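Local coordinates for 39 kDa initiator binding protein (Trichomonas vaginalis, PDB 1PP7) that binds the initiator (Inr) core promoter element of DNA through its N-terminal winged-helix-like domain, probably to direct transcription initiation, at residues D5-F10 against V72-G77; D29-F34 against L38-T43; I55-I60 against F65-K70. All coordinates share one frame; numbering follows the deposited sequence.

Overall arrangement
All three contacts belong to the N-terminal initiator-binding domain. Contact 3, a beta hairpin running into helix 69-76, lies nearest the centre of the chain and is the largest, with three backbone bonds. Contact 2 turns from a loop into helix 34-45; it is buried at Phe34 and Leu38 and polar where it meets DNA and a zinc ion. Contact 1 is more peripheral, apolar apart from a metal-bound carboxylate. Contacts 1 and 3 share helix 69-76, and both are linked through Ile55, which touches Phe10 and Val75. Contacts 2 and 3 meet where Leu38, Leu41 and Leu42 pack on Leu57. Contact 2 grips a DNA phosphate; contact 3 reaches one by a weak bond from Lys69.

Contact 1 of 3, residues D5-F10 against V72-G77; sequences DLEASF and VALVMG. With ZN (zinc ion), chain J.
Glu7 carries a zinc ion at the edge of an otherwise apolar helix contact with Leu74 and Val75. Its OE2 binds the metal at 2.5 Å. The side chain reaches it as an extended arm: CG lies anti to the backbone N (chi1 169°), and the chain stays straight to the carboxylate. This brings Glu7 OE1 to 3.7 Å from Leu74 O, a proximity without a hydrogen bond.

The helix segments 6-10 and 72-76 cross at -71°, with their axes 9.5 Å apart at closest approach. Their backbones come nearest at Glu7 and Val75, whose CA atoms are 5.9 Å apart. Phe10 lies beside this crossing. CE2 of its ring lies 4.3 Å from Leu74 CD1, and the ring meets that methyl obliquely. The fine detail of the Phe10 and Val75 pair is doubtful. Ile55 of helix 49-55 touches both Phe10 and Val75, so three helices meet here.

Helix 69-76 ends close by. Gly77 closes it with a Schellman motif and positive phi, and Gly77 N bonds to Leu74 O at 2.8 Å. That carbonyl therefore already has a donor. Apolar packing thus joins the helices, while the zinc ion probably offsets the negative charge of Glu7 beside a backbone carbonyl.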
loop_
_atom_site.group_PDB
_atom_site.type_symbol
_atom_site.label_atom_id
_atom_site.label_comp_id
_atom_site.label_asym_id
_atom_site.label_seq_id
_atom_site.Cartn_x
_atom_site.Cartn_y
_atom_site.Cartn_z
ATOM N N ASP C 5 17.452 -4.574 -7.610
ATOM C CA ASP C 5 17.169 -4.380 -9.065
ATOM C C ASP C 5 15.664 -4.208 -9.301
ATOM O O ASP C 5 15.247 -3.511 -10.238
ATOM C CB ASP C 5 17.669 -5.585 -9.888
ATOM C CG ASP C 5 19.175 -5.849 -9.730
ATOM O OD1 ASP C 5 19.697 -6.709 -10.483
ATOM O OD2 ASP C 5 19.831 -5.216 -8.864
ATOM N N LEU C 6 14.856 -4.855 -8.457
ATOM C CA LEU C 6 13.400 -4.782 -8.586
ATOM C C LEU C 6 12.903 -3.564 -7.836
ATOM O O LEU C 6 12.150 -2.770 -8.398
ATOM C CB LEU C 6 12.725 -6.057 -8.047
ATOM C CG LEU C 6 11.282 -6.354 -8.505
ATOM C CD1 LEU C 6 11.221 -6.463 -10.034
ATOM C CD2 LEU C 6 10.781 -7.647 -7.855
ATOM N N GLU C 7 13.322 -3.411 -6.576
ATOM C CA GLU C 7 12.914 -2.241 -5.806
ATOM C C GLU C 7 13.448 -1.021 -6.523
ATOM O O GLU C 7 12.815 0.030 -6.518
ATOM C CB GLU C 7 13.475 -2.245 -4.390
ATOM C CG GLU C 7 13.267 -0.893 -3.709
ATOM C CD GLU C 7 13.583 -0.901 -2.225
ATOM O OE1 GLU C 7 13.437 0.164 -1.576
ATOM O OE2 GLU C 7 13.970 -1.966 -1.693
ATOM N N ALA C 8 14.624 -1.179 -7.131
ATOM C CA ALA C 8 15.278 -0.116 -7.889
ATOM C C ALA C 8 14.419 0.280 -9.078
ATOM O O ALA C 8 14.355 1.454 -9.420
ATOM C CB ALA C 8 16.643 -0.573 -8.383
ATOM N N SER C 9 13.767 -0.701 -9.709
ATOM C CA SER C 9 12.912 -0.425 -10.865
ATOM C C SER C 9 11.570 0.146 -10.404
ATOM O O SER C 9 10.972 0.974 -11.111
ATOM C CB SER C 9 12.693 -1.698 -11.717
ATOM O OG SER C 9 11.578 -2.468 -11.278
ATOM N N PHE C 10 11.107 -0.303 -9.227
ATOM C CA PHE C 10 9.849 0.171 -8.626
ATOM C C PHE C 10 9.974 1.629 -8.186
ATOM O O PHE C 10 9.261 2.517 -8.683
ATOM C CB PHE C 10 9.463 -0.602 -7.353
ATOM C CG PHE C 10 9.044 -2.015 -7.568
ATOM C CD1 PHE C 10 8.640 -2.469 -8.817
ATOM C CD2 PHE C 10 9.062 -2.906 -6.494
ATOM C CE1 PHE C 10 8.262 -3.808 -8.999
ATOM C CE2 PHE C 10 8.687 -4.243 -6.661
ATOM C CZ PHE C 10 8.287 -4.693 -7.916
ATOM N N VAL C 72 4.686 -4.877 -2.144
ATOM C CA VAL C 72 4.307 -3.713 -1.395
ATOM C C VAL C 72 5.258 -3.484 -0.219
ATOM O O VAL C 72 5.599 -2.342 0.100
ATOM C CB VAL C 72 2.911 -3.880 -0.903
ATOM C CG1 VAL C 72 2.579 -2.776 0.112
ATOM C CG2 VAL C 72 1.981 -3.888 -2.097
ATOM N N ALA C 73 5.692 -4.565 0.428
ATOM C CA ALA C 73 6.611 -4.388 1.517
ATOM C C ALA C 73 7.867 -3.794 0.894
ATOM O O ALA C 73 8.432 -2.895 1.466
ATOM C CB ALA C 73 6.915 -5.689 2.183
ATOM N N LEU C 74 8.291 -4.252 -0.285
ATOM C CA LEU C 74 9.520 -3.706 -0.887
ATOM C C LEU C 74 9.476 -2.229 -1.168
ATOM O O LEU C 74 10.265 -1.469 -0.598
ATOM C CB LEU C 74 9.899 -4.398 -2.209
ATOM C CG LEU C 74 10.390 -5.832 -2.070
ATOM C CD1 LEU C 74 10.508 -6.505 -3.446
ATOM C CD2 LEU C 74 11.699 -5.817 -1.385
ATOM N N VAL C 75 8.557 -1.808 -2.036
ATOM C CA VAL C 75 8.481 -0.386 -2.370
ATOM C C VAL C 75 8.317 0.507 -1.122
ATOM O O VAL C 75 8.654 1.701 -1.153
ATOM C CB VAL C 75 7.343 -0.102 -3.382
ATOM C CG1 VAL C 75 7.356 -1.127 -4.482
ATOM C CG2 VAL C 75 6.031 -0.178 -2.743
ATOM N N MET C 76 7.831 -0.068 -0.020
ATOM C CA MET C 76 7.607 0.680 1.208
ATOM C C MET C 76 8.779 0.688 2.150
ATOM O O MET C 76 8.827 1.499 3.106
ATOM C CB MET C 76 6.428 0.139 1.958
ATOM C CG MET C 76 5.123 0.514 1.370
ATOM S SD MET C 76 3.911 0.045 2.591
ATOM C CE MET C 76 2.914 1.463 2.743
ATOM N N GLY C 77 9.728 -0.198 1.866
ATOM C CA GLY C 77 10.930 -0.316 2.674
ATOM C C GLY C 77 10.751 -1.050 3.995
ATOM O O GLY C 77 11.395 -0.696 4.982
HETATM ZN ZN ZN J . 15.196 -1.136 0.339
#

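Contact 2 of 3, residues D29-F34 against L38-T43; sequences DPNSRF and LHMLLT. With ZN (zinc ion), chain I; nucleotides of chain A.
Phe34 and Leu38 form the first turn of helix 34-45 of this helix-turn-helix-class DNA-binding domain. Their side chains lie side by side and point the same way. Phe34 CZ is 4.0 Å from Leu38 CG, met obliquely by the ring. The turn is closed by Leu38 N, which gives a nearly straight bond (167°) to Phe34 O at 2.7 Å. This side is buried. Leu83 and Leu87 of helix 80-89 touch Phe34, and Leu57 touches Leu38.

The other end is looser. Met40 reaches back to the loop with a single methyl, Met40 CE, beside Asn31 O. The loop is shaped by Asp29: its OD2 accepts from the backbone N of Asn31, from above the carboxylate plane, in an Asx turn, while its main-chain O accepts from both N and OG of Ser32.

The start of the helix faces DNA. Arg33, at the N-cap position, bends at chi3 (68°), and this turns the guanidinium edge to the phosphate of DC6 of chain A. NE and NH2 of Arg33 both donate to OP2 of that nucleotide, NE at 2.7 Å. O5' of DA5 of chain A lies over one guanidinium face. Phe34 N bonds to OP1 of DC6 of chain A at 2.9 Å, so the two phosphate oxygens are held by one side chain and one backbone amide.

On another side of the helix, a zinc ion binds His39 ND1 at 2.1 Å and a water at 2.3 Å from the metal. That water donates to Thr43 OG1 at 2.9 Å.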
loop_
_atom_site.group_PDB
_atom_site.type_symbol
_atom_site.label_atom_id
_atom_site.label_comp_id
_atom_site.label_asym_id
_atom_site.label_seq_id
_atom_site.Cartn_x
_atom_site.Cartn_y
_atom_site.Cartn_z
ATOM N N ASP C 29 2.441 12.865 12.820
ATOM C CA ASP C 29 1.912 13.476 11.582
ATOM C C ASP C 29 1.131 12.321 10.853
ATOM O O ASP C 29 1.706 11.275 10.546
ATOM C CB ASP C 29 3.053 14.042 10.686
ATOM C CG ASP C 29 2.513 14.691 9.391
ATOM O OD1 ASP C 29 3.276 15.252 8.502
ATOM O OD2 ASP C 29 1.253 14.635 9.259
ATOM N N PRO C 30 -0.183 12.505 10.595
ATOM C CA PRO C 30 -1.011 11.506 9.946
ATOM C C PRO C 30 -0.563 11.152 8.560
ATOM O O PRO C 30 -0.906 10.059 8.095
ATOM C CB PRO C 30 -2.398 12.142 9.953
ATOM C CG PRO C 30 -2.338 13.087 11.057
ATOM C CD PRO C 30 -0.996 13.697 10.851
ATOM N N ASN C 31 0.165 12.046 7.879
ATOM C CA ASN C 31 0.624 11.684 6.531
ATOM C C ASN C 31 1.828 10.783 6.569
ATOM O O ASN C 31 2.171 10.102 5.578
ATOM C CB ASN C 31 0.906 12.912 5.670
ATOM C CG ASN C 31 -0.382 13.590 5.216
ATOM O OD1 ASN C 31 -0.728 14.709 5.669
ATOM N ND2 ASN C 31 -1.127 12.900 4.329
ATOM N N SER C 32 2.460 10.752 7.725
ATOM C CA SER C 32 3.613 9.921 7.896
ATOM C C SER C 32 3.150 8.500 8.334
ATOM O O SER C 32 3.976 7.579 8.340
ATOM C CB SER C 32 4.573 10.548 8.933
ATOM O OG SER C 32 4.176 10.284 10.288
ATOM N N ARG C 33 1.861 8.314 8.674
ATOM C CA ARG C 33 1.402 6.986 9.084
ATOM C C ARG C 33 1.096 5.969 7.956
ATOM O O ARG C 33 0.774 6.337 6.822
ATOM C CB ARG C 33 0.234 7.116 10.046
ATOM C CG ARG C 33 0.714 7.808 11.274
ATOM C CD ARG C 33 -0.301 7.955 12.310
ATOM N NE ARG C 33 -0.620 6.636 12.831
ATOM C CZ ARG C 33 -1.284 6.443 13.969
ATOM N NH1 ARG C 33 -1.698 7.489 14.691
ATOM N NH2 ARG C 33 -1.507 5.209 14.402
ATOM N N PHE C 34 1.236 4.692 8.285
ATOM C CA PHE C 34 1.042 3.583 7.323
ATOM C C PHE C 34 -0.252 3.624 6.460
ATOM O O PHE C 34 -0.201 3.440 5.258
ATOM C CB PHE C 34 1.143 2.242 8.090
ATOM C CG PHE C 34 0.901 1.053 7.236
ATOM C CD1 PHE C 34 -0.383 0.492 7.145
ATOM C CD2 PHE C 34 1.925 0.527 6.463
ATOM C CE1 PHE C 34 -0.639 -0.580 6.290
ATOM C CE2 PHE C 34 1.652 -0.549 5.600
ATOM C CZ PHE C 34 0.352 -1.095 5.528
ATOM N N LEU C 38 -0.253 3.804 2.552
ATOM C CA LEU C 38 -0.893 2.823 1.681
ATOM C C LEU C 38 -1.816 3.564 0.757
ATOM O O LEU C 38 -1.831 3.302 -0.445
ATOM C CB LEU C 38 -1.743 1.811 2.457
ATOM C CG LEU C 38 -1.414 0.332 2.259
ATOM C CD1 LEU C 38 -2.563 -0.540 2.761
ATOM C CD2 LEU C 38 -1.064 0.069 0.787
ATOM N N HIS C 39 -2.553 4.518 1.325
ATOM C CA HIS C 39 -3.535 5.252 0.574
ATOM C C HIS C 39 -2.934 6.096 -0.517
ATOM O O HIS C 39 -3.461 6.113 -1.651
ATOM C CB HIS C 39 -4.447 6.089 1.503
ATOM C CG HIS C 39 -5.802 6.354 0.927
ATOM N ND1 HIS C 39 -6.093 7.488 0.189
ATOM C CD2 HIS C 39 -6.906 5.565 0.854
ATOM C CE1 HIS C 39 -7.315 7.386 -0.315
ATOM N NE2 HIS C 39 -7.831 6.227 0.071
ATOM N N MET C 40 -1.851 6.809 -0.224
ATOM C CA MET C 40 -1.249 7.609 -1.307
ATOM C C MET C 40 -0.713 6.691 -2.386
ATOM O O MET C 40 -0.692 7.069 -3.513
ATOM C CB MET C 40 -0.075 8.428 -0.823
ATOM C CG MET C 40 -0.468 9.455 0.169
ATOM S SD MET C 40 0.996 10.343 0.798
ATOM C CE MET C 40 1.008 9.939 2.633
ATOM N N LEU C 41 -0.270 5.494 -2.013
ATOM C CA LEU C 41 0.322 4.565 -2.949
ATOM C C LEU C 41 -0.744 4.073 -3.907
ATOM O O LEU C 41 -0.593 4.119 -5.093
ATOM C CB LEU C 41 0.899 3.368 -2.198
ATOM C CG LEU C 41 2.317 2.999 -2.569
ATOM C CD1 LEU C 41 2.494 1.493 -2.595
ATOM C CD2 LEU C 41 2.625 3.585 -3.934
ATOM N N LEU C 42 -1.833 3.622 -3.313
ATOM C CA LEU C 42 -3.016 3.118 -3.959
ATOM C C LEU C 42 -3.545 4.207 -4.907
ATOM O O LEU C 42 -3.792 3.964 -6.109
ATOM C CB LEU C 42 -3.995 2.831 -2.850
ATOM C CG LEU C 42 -4.864 1.597 -2.726
ATOM C CD1 LEU C 42 -4.532 0.512 -3.697
ATOM C CD2 LEU C 42 -4.772 1.160 -1.302
ATOM N N THR C 43 -3.685 5.415 -4.375
ATOM C CA THR C 43 -4.165 6.537 -5.139
ATOM C C THR C 43 -3.279 6.757 -6.358
ATOM O O THR C 43 -3.770 6.906 -7.505
ATOM C CB THR C 43 -4.187 7.811 -4.291
ATOM O OG1 THR C 43 -5.170 7.677 -3.248
ATOM C CG2 THR C 43 -4.570 9.027 -5.160
HETATM ZN ZN ZN I . -5.275 9.375 0.243
ATOM P P DC A 6 1.841 3.825 12.257
ATOM O OP1 DC A 6 2.347 4.004 10.852
ATOM O OP2 DC A 6 0.428 4.206 12.618
ATOM O "O5'" DC A 6 2.123 2.315 12.737
ATOM C "C5'" DC A 6 3.106 1.468 12.101
ATOM C "C4'" DC A 6 4.515 1.925 12.413
ATOM O "O4'" DC A 6 4.717 1.897 13.841
ATOM C "C3'" DC A 6 5.650 1.076 11.823
ATOM O "O3'" DC A 6 6.550 1.853 11.056
ATOM C "C2'" DC A 6 6.412 0.520 13.014
ATOM C "C1'" DC A 6 6.041 1.465 14.135
ATOM N N1 DC A 6 6.005 0.835 15.462
ATOM C C2 DC A 6 7.208 0.484 16.078
ATOM O O2 DC A 6 8.269 0.652 15.466
ATOM N N3 DC A 6 7.182 -0.029 17.316
ATOM C C4 DC A 6 6.007 -0.222 17.939
ATOM N N4 DC A 6 6.036 -0.729 19.162
ATOM C C5 DC A 6 4.764 0.093 17.327
ATOM C C6 DC A 6 4.811 0.612 16.097
ATOM P P DA A 5 0.543 7.332 17.852
ATOM O OP1 DA A 5 -0.167 8.529 17.372
ATOM O OP2 DA A 5 -0.181 6.265 18.601
ATOM O "O5'" DA A 5 1.242 6.652 16.604
ATOM C "C5'" DA A 5 2.223 7.360 15.853
ATOM C "C4'" DA A 5 3.024 6.367 15.046
ATOM O "O4'" DA A 5 4.044 5.795 15.888
ATOM C "C3'" DA A 5 2.224 5.174 14.508
ATOM O "O3'" DA A 5 2.738 4.769 13.222
ATOM C "C2'" DA A 5 2.497 4.108 15.548
ATOM C "C1'" DA A 5 3.951 4.408 15.850
ATOM N N9 DA A 5 4.515 3.885 17.098
ATOM C C8 DA A 5 3.864 3.344 18.188
ATOM N N7 DA A 5 4.671 2.876 19.114
ATOM C C5 DA A 5 5.939 3.145 18.617
ATOM C C6 DA A 5 7.225 2.848 19.118
ATOM N N6 DA A 5 7.426 2.276 20.330
ATOM N N1 DA A 5 8.295 3.174 18.341
ATOM C C2 DA A 5 8.070 3.795 17.153
ATOM N N3 DA A 5 6.901 4.155 16.590
ATOM C C4 DA A 5 5.863 3.784 17.381
HETATM O O HOH W 1 -4.297 9.998 -1.760
#

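Contact 3 of 3, residues I55-I60 against F65-K70; sequences IGLSWI and FKMKKK. With nucleotides of chain B.
Ser58 and Lys66 pair through two backbone bonds at the middle of an antiparallel beta hairpin, strands 57-59 and 65-67. Ser58 N gives to Lys66 O at 3.1 Å, nearly in line with the carbonyl. Lys66 N returns a bond to Ser58 O at 3.0 Å. A third bond follows where the strand gives way to the helix: Lys68 N, at the N-cap position of helix 69-76, donates to Gly56 O at 2.8 Å, tilted 32° from the carbonyl plane. Three CA-H...O contacts add to these carbonyls: Met67 CA to Gly56 O, Leu57 CA to Lys66 O, and Phe65 CA to Ser58 O. Each of the three oxygens thus has an amide and a weaker CA-H partner. Phe65 and Met67 bond in turn by their backbones to Trp105 and Thr103 of strand 102-106, so strand 65-67 is bonded along both edges.

Leu57, Trp59, Phe65 and Met67 lie on one face. Leu57 CD1 packs on Met67 CB, and also sits 3.8 Å from Phe65 CD2. Phe65 turns its edge to the face of Trp59, with centroids 5.8 Å apart and planes at 79°. Lys66 lies on the other face with Ser58, and Ile60 CG2, just past the strand, rests on Lys66 CG at 3.6 Å. The extended Lys66 also makes a cation-pi contact with Trp102.

Past the hairpin, Lys69 NZ gives a weak bond to OP2 of DA3 of chain B at 3.0 Å, and is also bonded to Asn84. The chemistry implies a hairpin in which amides across it satisfy the carbonyls of Gly56, Ser58 and Lys66, while the lysine beyond it contributes charge toward the DNA backbone.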
loop_
_atom_site.group_PDB
_atom_site.type_symbol
_atom_site.label_atom_id
_atom_site.label_comp_id
_atom_site.label_asym_id
_atom_site.label_seq_id
_atom_site.Cartn_x
_atom_site.Cartn_y
_atom_site.Cartn_z
ATOM N N ILE C 55 3.793 -3.834 -9.353
ATOM C CA ILE C 55 3.740 -3.887 -7.903
ATOM C C ILE C 55 2.561 -4.742 -7.406
ATOM O O ILE C 55 2.730 -5.711 -6.642
ATOM C CB ILE C 55 3.672 -2.496 -7.285
ATOM C CG1 ILE C 55 4.869 -1.675 -7.742
ATOM C CG2 ILE C 55 3.690 -2.616 -5.767
ATOM C CD1 ILE C 55 4.876 -0.245 -7.197
ATOM N N GLY C 56 1.364 -4.419 -7.840
ATOM C CA GLY C 56 0.267 -5.244 -7.391
ATOM C C GLY C 56 -0.300 -4.598 -6.141
ATOM O O GLY C 56 -0.012 -5.019 -5.018
ATOM N N LEU C 57 -1.084 -3.549 -6.379
ATOM C CA LEU C 57 -1.758 -2.765 -5.375
ATOM C C LEU C 57 -2.774 -1.933 -6.139
ATOM O O LEU C 57 -2.411 -0.927 -6.734
ATOM C CB LEU C 57 -0.770 -1.856 -4.648
ATOM C CG LEU C 57 -1.353 -1.130 -3.452
ATOM C CD1 LEU C 57 -2.131 -2.145 -2.660
ATOM C CD2 LEU C 57 -0.242 -0.456 -2.625
ATOM N N SER C 58 -4.038 -2.379 -6.133
ATOM C CA SER C 58 -5.134 -1.682 -6.820
ATOM C C SER C 58 -6.549 -1.907 -6.262
ATOM O O SER C 58 -6.856 -2.934 -5.668
ATOM C CB SER C 58 -5.121 -1.997 -8.345
ATOM O OG SER C 58 -5.084 -3.373 -8.614
ATOM N N TRP C 59 -7.408 -0.911 -6.434
ATOM C CA TRP C 59 -8.787 -1.047 -5.964
ATOM C C TRP C 59 -9.560 -2.002 -6.877
ATOM O O TRP C 59 -9.420 -1.984 -8.114
ATOM C CB TRP C 59 -9.513 0.295 -5.986
ATOM C CG TRP C 59 -8.949 1.328 -5.043
ATOM C CD1 TRP C 59 -8.189 2.422 -5.383
ATOM C CD2 TRP C 59 -9.138 1.393 -3.613
ATOM N NE1 TRP C 59 -7.906 3.150 -4.255
ATOM C CE2 TRP C 59 -8.476 2.543 -3.161
ATOM C CE3 TRP C 59 -9.809 0.589 -2.682
ATOM C CZ2 TRP C 59 -8.453 2.909 -1.834
ATOM C CZ3 TRP C 59 -9.794 0.949 -1.361
ATOM C CH2 TRP C 59 -9.116 2.100 -0.944
ATOM N N ILE C 60 -10.382 -2.838 -6.284
ATOM C CA ILE C 60 -11.211 -3.716 -7.099
ATOM C C ILE C 60 -12.668 -3.133 -6.996
ATOM O O ILE C 60 -13.545 -3.458 -7.779
ATOM C CB ILE C 60 -11.063 -5.200 -6.630
ATOM C CG1 ILE C 60 -11.545 -5.367 -5.200
ATOM C CG2 ILE C 60 -9.569 -5.607 -6.694
ATOM C CD1 ILE C 60 -11.159 -6.705 -4.632
ATOM N N PHE C 65 -9.356 -3.570 -1.992
ATOM C CA PHE C 65 -8.163 -3.511 -2.834
ATOM C C PHE C 65 -7.480 -4.856 -2.718
ATOM O O PHE C 65 -7.748 -5.640 -1.808
ATOM C CB PHE C 65 -7.179 -2.372 -2.410
ATOM C CG PHE C 65 -6.624 -2.479 -0.987
ATOM C CD1 PHE C 65 -7.345 -1.940 0.111
ATOM C CD2 PHE C 65 -5.345 -2.988 -0.761
ATOM C CE1 PHE C 65 -6.805 -1.900 1.389
ATOM C CE2 PHE C 65 -4.771 -2.959 0.525
ATOM C CZ PHE C 65 -5.505 -2.411 1.607
ATOM N N LYS C 66 -6.608 -5.136 -3.672
ATOM C CA LYS C 66 -5.881 -6.365 -3.657
ATOM C C LYS C 66 -4.468 -5.920 -3.748
ATOM O O LYS C 66 -4.206 -4.819 -4.241
ATOM C CB LYS C 66 -6.228 -7.235 -4.856
ATOM C CG LYS C 66 -6.100 -6.548 -6.236
ATOM C CD LYS C 66 -6.136 -7.659 -7.303
ATOM C CE LYS C 66 -6.690 -7.180 -8.664
ATOM N NZ LYS C 66 -6.450 -8.204 -9.799
ATOM N N MET C 67 -3.547 -6.774 -3.303
ATOM C CA MET C 67 -2.152 -6.411 -3.354
ATOM C C MET C 67 -1.306 -7.651 -3.291
ATOM O O MET C 67 -1.808 -8.727 -2.987
ATOM C CB MET C 67 -1.791 -5.474 -2.162
ATOM C CG MET C 67 -1.604 -6.155 -0.800
ATOM S SD MET C 67 -1.040 -4.935 0.507
ATOM C CE MET C 67 -2.377 -4.900 1.574
ATOM N N LYS C 68 -0.028 -7.486 -3.645
ATOM C CA LYS C 68 0.959 -8.537 -3.527
ATOM C C LYS C 68 1.829 -7.999 -2.358
ATOM O O LYS C 68 2.671 -7.118 -2.540
ATOM C CB LYS C 68 1.746 -8.653 -4.831
ATOM C CG LYS C 68 0.968 -9.321 -5.951
ATOM C CD LYS C 68 1.906 -9.879 -7.009
ATOM C CE LYS C 68 1.108 -10.584 -8.124
ATOM N NZ LYS C 68 1.888 -11.467 -9.075
ATOM N N LYS C 69 1.616 -8.496 -1.146
ATOM C CA LYS C 69 2.381 -7.956 -0.012
ATOM C C LYS C 69 3.886 -7.989 -0.223
ATOM O O LYS C 69 4.594 -7.053 0.126
ATOM C CB LYS C 69 2.007 -8.671 1.282
ATOM C CG LYS C 69 0.563 -8.472 1.574
ATOM C CD LYS C 69 0.197 -8.926 2.929
ATOM C CE LYS C 69 0.011 -10.435 2.954
ATOM N NZ LYS C 69 0.055 -10.896 4.370
ATOM N N LYS C 70 4.364 -9.070 -0.812
ATOM C CA LYS C 70 5.776 -9.202 -1.067
ATOM C C LYS C 70 6.344 -7.932 -1.771
ATOM O O LYS C 70 7.363 -7.414 -1.338
ATOM C CB LYS C 70 6.006 -10.479 -1.890
ATOM C CG LYS C 70 7.436 -10.970 -1.894
ATOM C CD LYS C 70 7.471 -12.491 -1.915
ATOM C CE LYS C 70 8.906 -13.016 -2.017
ATOM N NZ LYS C 70 8.972 -14.531 -2.086
ATOM P P DA B 3 -0.824 -14.545 3.571
ATOM O OP1 DA B 3 -2.279 -14.456 3.226
ATOM O OP2 DA B 3 0.146 -13.567 3.027
ATOM O "O5'" DA B 3 -0.686 -14.491 5.147
ATOM C "C5'" DA B 3 -1.706 -15.045 5.966
ATOM C "C4'" DA B 3 -1.290 -14.949 7.413
ATOM O "O4'" DA B 3 -0.090 -15.725 7.672
ATOM C "C3'" DA B 3 -0.992 -13.543 7.951
ATOM O "O3'" DA B 3 -1.503 -13.598 9.260
ATOM C "C2'" DA B 3 0.518 -13.537 8.057
ATOM C "C1'" DA B 3 0.737 -14.959 8.517
ATOM N N9 DA B 3 2.106 -15.482 8.475
ATOM C C8 DA B 3 3.115 -15.252 7.560
ATOM N N7 DA B 3 4.253 -15.857 7.859
ATOM C C5 DA B 3 3.973 -16.522 9.040
ATOM C C6 DA B 3 4.772 -17.331 9.890
ATOM N N6 DA B 3 6.060 -17.618 9.649
ATOM N N1 DA B 3 4.189 -17.831 11.014
ATOM C C2 DA B 3 2.890 -17.541 11.254
ATOM N N3 DA B 3 2.036 -16.799 10.525
ATOM C C4 DA B 3 2.649 -16.313 9.424
#